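Local coordinates for protein sulfotransferase (Mycobacterium tuberculosis, PDB 2ZQ5) that probably transfers a sulfo group to an acceptor substrate, at residues L190-S195 / S277-G282. Residues are numbered along the deposited sequence; the frame is centred on the assembly and turned at random.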
loop_
_atom_site.group_PDB
_atom_site.type_symbol
_atom_site.label_atom_id
_atom_site.label_comp_id
_atom_site.label_asym_id
_atom_site.label_seq_id
_atom_site.Cartn_x
_atom_site.Cartn_y
_atom_site.Cartn_z
ATOM N N LEU A 190 6.470 10.149 1.330
ATOM C CA LEU A 190 7.842 9.963 0.864
ATOM C C LEU A 190 8.400 11.206 0.179
ATOM O O LEU A 190 9.551 11.223 -0.260
ATOM C CB LEU A 190 7.896 8.779 -0.105
ATOM C CG LEU A 190 7.599 7.423 0.538
ATOM C CD1 LEU A 190 7.294 6.396 -0.533
ATOM C CD2 LEU A 190 8.790 6.992 1.384
ATOM N N ALA A 191 7.579 12.244 0.087
ATOM C CA ALA A 191 7.990 13.487 -0.552
ATOM C C ALA A 191 7.075 14.610 -0.102
ATOM O O ALA A 191 5.964 14.368 0.372
ATOM C CB ALA A 191 7.922 13.344 -2.073
ATOM N N HIS A 192 7.552 15.840 -0.247
ATOM C CA HIS A 192 6.763 17.000 0.123
ATOM C C HIS A 192 5.933 17.387 -1.092
ATOM O O HIS A 192 6.393 18.126 -1.963
ATOM C CB HIS A 192 7.669 18.165 0.523
ATOM C CG HIS A 192 6.917 19.392 0.933
ATOM N ND1 HIS A 192 6.130 19.438 2.063
ATOM C CD2 HIS A 192 6.811 20.610 0.350
ATOM C CE1 HIS A 192 5.573 20.632 2.161
ATOM N NE2 HIS A 192 5.970 21.361 1.134
ATOM N N VAL A 193 4.712 16.869 -1.158
ATOM C CA VAL A 193 3.820 17.167 -2.272
ATOM C C VAL A 193 2.435 17.556 -1.754
ATOM O O VAL A 193 1.429 16.922 -2.080
ATOM C CB VAL A 193 3.705 15.955 -3.243
ATOM C CG1 VAL A 193 5.005 15.787 -4.018
ATOM C CG2 VAL A 193 3.390 14.678 -2.469
ATOM N N PRO A 194 2.364 18.621 -0.945
ATOM C CA PRO A 194 1.086 19.069 -0.392
ATOM C C PRO A 194 -0.011 19.334 -1.420
ATOM O O PRO A 194 -1.185 19.115 -1.137
ATOM C CB PRO A 194 1.472 20.319 0.405
ATOM C CG PRO A 194 2.682 20.826 -0.307
ATOM C CD PRO A 194 3.445 19.555 -0.583
ATOM N N SER A 195 0.360 19.786 -2.615
ATOM C CA SER A 195 -0.641 20.062 -3.636
ATOM C C SER A 195 -1.306 18.765 -4.076
ATOM O O SER A 195 -2.506 18.733 -4.348
ATOM C CB SER A 195 -0.007 20.770 -4.835
ATOM O OG SER A 195 0.520 22.029 -4.447
ATOM N N SER A 277 15.733 14.776 -1.548
ATOM C CA SER A 277 15.176 16.120 -1.518
ATOM C C SER A 277 15.827 16.996 -0.460
ATOM O O SER A 277 16.310 16.501 0.555
ATOM C CB SER A 277 13.668 16.023 -1.232
ATOM O OG SER A 277 13.105 17.278 -0.890
ATOM N N THR A 278 15.836 18.303 -0.709
ATOM C CA THR A 278 16.392 19.248 0.249
ATOM C C THR A 278 15.244 19.888 1.025
ATOM O O THR A 278 15.472 20.650 1.969
ATOM C CB THR A 278 17.210 20.359 -0.451
ATOM O OG1 THR A 278 16.401 21.011 -1.437
ATOM C CG2 THR A 278 18.444 19.769 -1.112
ATOM N N LYS A 279 14.014 19.559 0.630
ATOM C CA LYS A 279 12.806 20.096 1.259
ATOM C C LYS A 279 12.147 19.109 2.225
ATOM O O LYS A 279 11.744 19.486 3.325
ATOM C CB LYS A 279 11.796 20.500 0.177
ATOM C CG LYS A 279 10.453 21.013 0.690
ATOM C CD LYS A 279 10.609 22.314 1.465
ATOM C CE LYS A 279 9.250 22.932 1.769
ATOM N NZ LYS A 279 9.350 24.165 2.608
ATOM N N PHE A 280 12.025 17.853 1.802
ATOM C CA PHE A 280 11.410 16.822 2.637
ATOM C C PHE A 280 12.450 16.273 3.607
ATOM O O PHE A 280 12.998 15.185 3.415
ATOM C CB PHE A 280 10.853 15.696 1.760
ATOM C CG PHE A 280 9.931 14.749 2.486
ATOM C CD1 PHE A 280 8.711 15.193 2.996
ATOM C CD2 PHE A 280 10.270 13.405 2.629
ATOM C CE1 PHE A 280 7.837 14.311 3.639
ATOM C CE2 PHE A 280 9.406 12.514 3.270
ATOM C CZ PHE A 280 8.185 12.970 3.775
ATOM N N VAL A 281 12.720 17.060 4.643
ATOM C CA VAL A 281 13.687 16.712 5.676
ATOM C C VAL A 281 13.228 17.309 7.002
ATOM O O VAL A 281 12.363 18.186 7.031
ATOM C CB VAL A 281 15.098 17.293 5.363
ATOM C CG1 VAL A 281 15.624 16.739 4.048
ATOM C CG2 VAL A 281 15.033 18.814 5.308
ATOM N N GLY A 282 13.810 16.817 8.091
ATOM C CA GLY A 282 13.506 17.320 9.420
ATOM C C GLY A 282 12.084 17.738 9.748
ATOM O O GLY A 282 11.148 16.946 9.646
#
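Phe-280 and Lys-279, the two residues that meet the 190-195 segment, are both held through their backbone nitrogens by the hydroxyl oxygen of Ser-277. The N-H of Phe-280 reaches Ser-277 OG at 3.0 Å and is almost straight (175°); that of Lys-279 reaches the same Ser-277 OG at 2.9 Å but is more bent (150°). Two such bonds, to the nitrogens two and three residues on, define an ST turn and an ST motif, and Ser-277 OG is also hydrogen-bonded to the carbonyl of Ala-51. Phe-280 is itself the centre of an inverse gamma turn. From this loop its ring lies against the backbone of Leu-190, Ala-191 and His-192. Ala-191 N sits 3.6 Å above the plane of the Phe-280 ring, over its centre, which places the Ala-191 backbone over one face. The ring runs along the chain: Phe-280 CE2 is 3.5 Å from Leu-190 C, while at its other side Phe-280 CD1 is 3.5 Å from His-192 N. Beyond it, Lys-279 crosses the His-192 imidazole at an oblique angle. A bend at chi2 (65°) turns the lysine chain so that both CG and CE approach the ring, Lys-279 CE standing 3.7 Å from His-192 CD2. These two aliphatic carbons make the contact; Lys-279 NZ stays 4.6 Å from His-192 NE2, with no bond between them. Pro-194 CD lies over the centre of one imidazole face, and His-192 ND1 is bonded to Asp-288 of helix 282-304, so the proline carbon and the ND1 bond probably limit the ring's rotation. These contacts amount to loop-to-loop packing within the sulfotransferase fold, a P-loop-type architecture with a parallel sheet, joining the lead-in to helix 194-201 with the ST-motif turn that precedes helix 282-304.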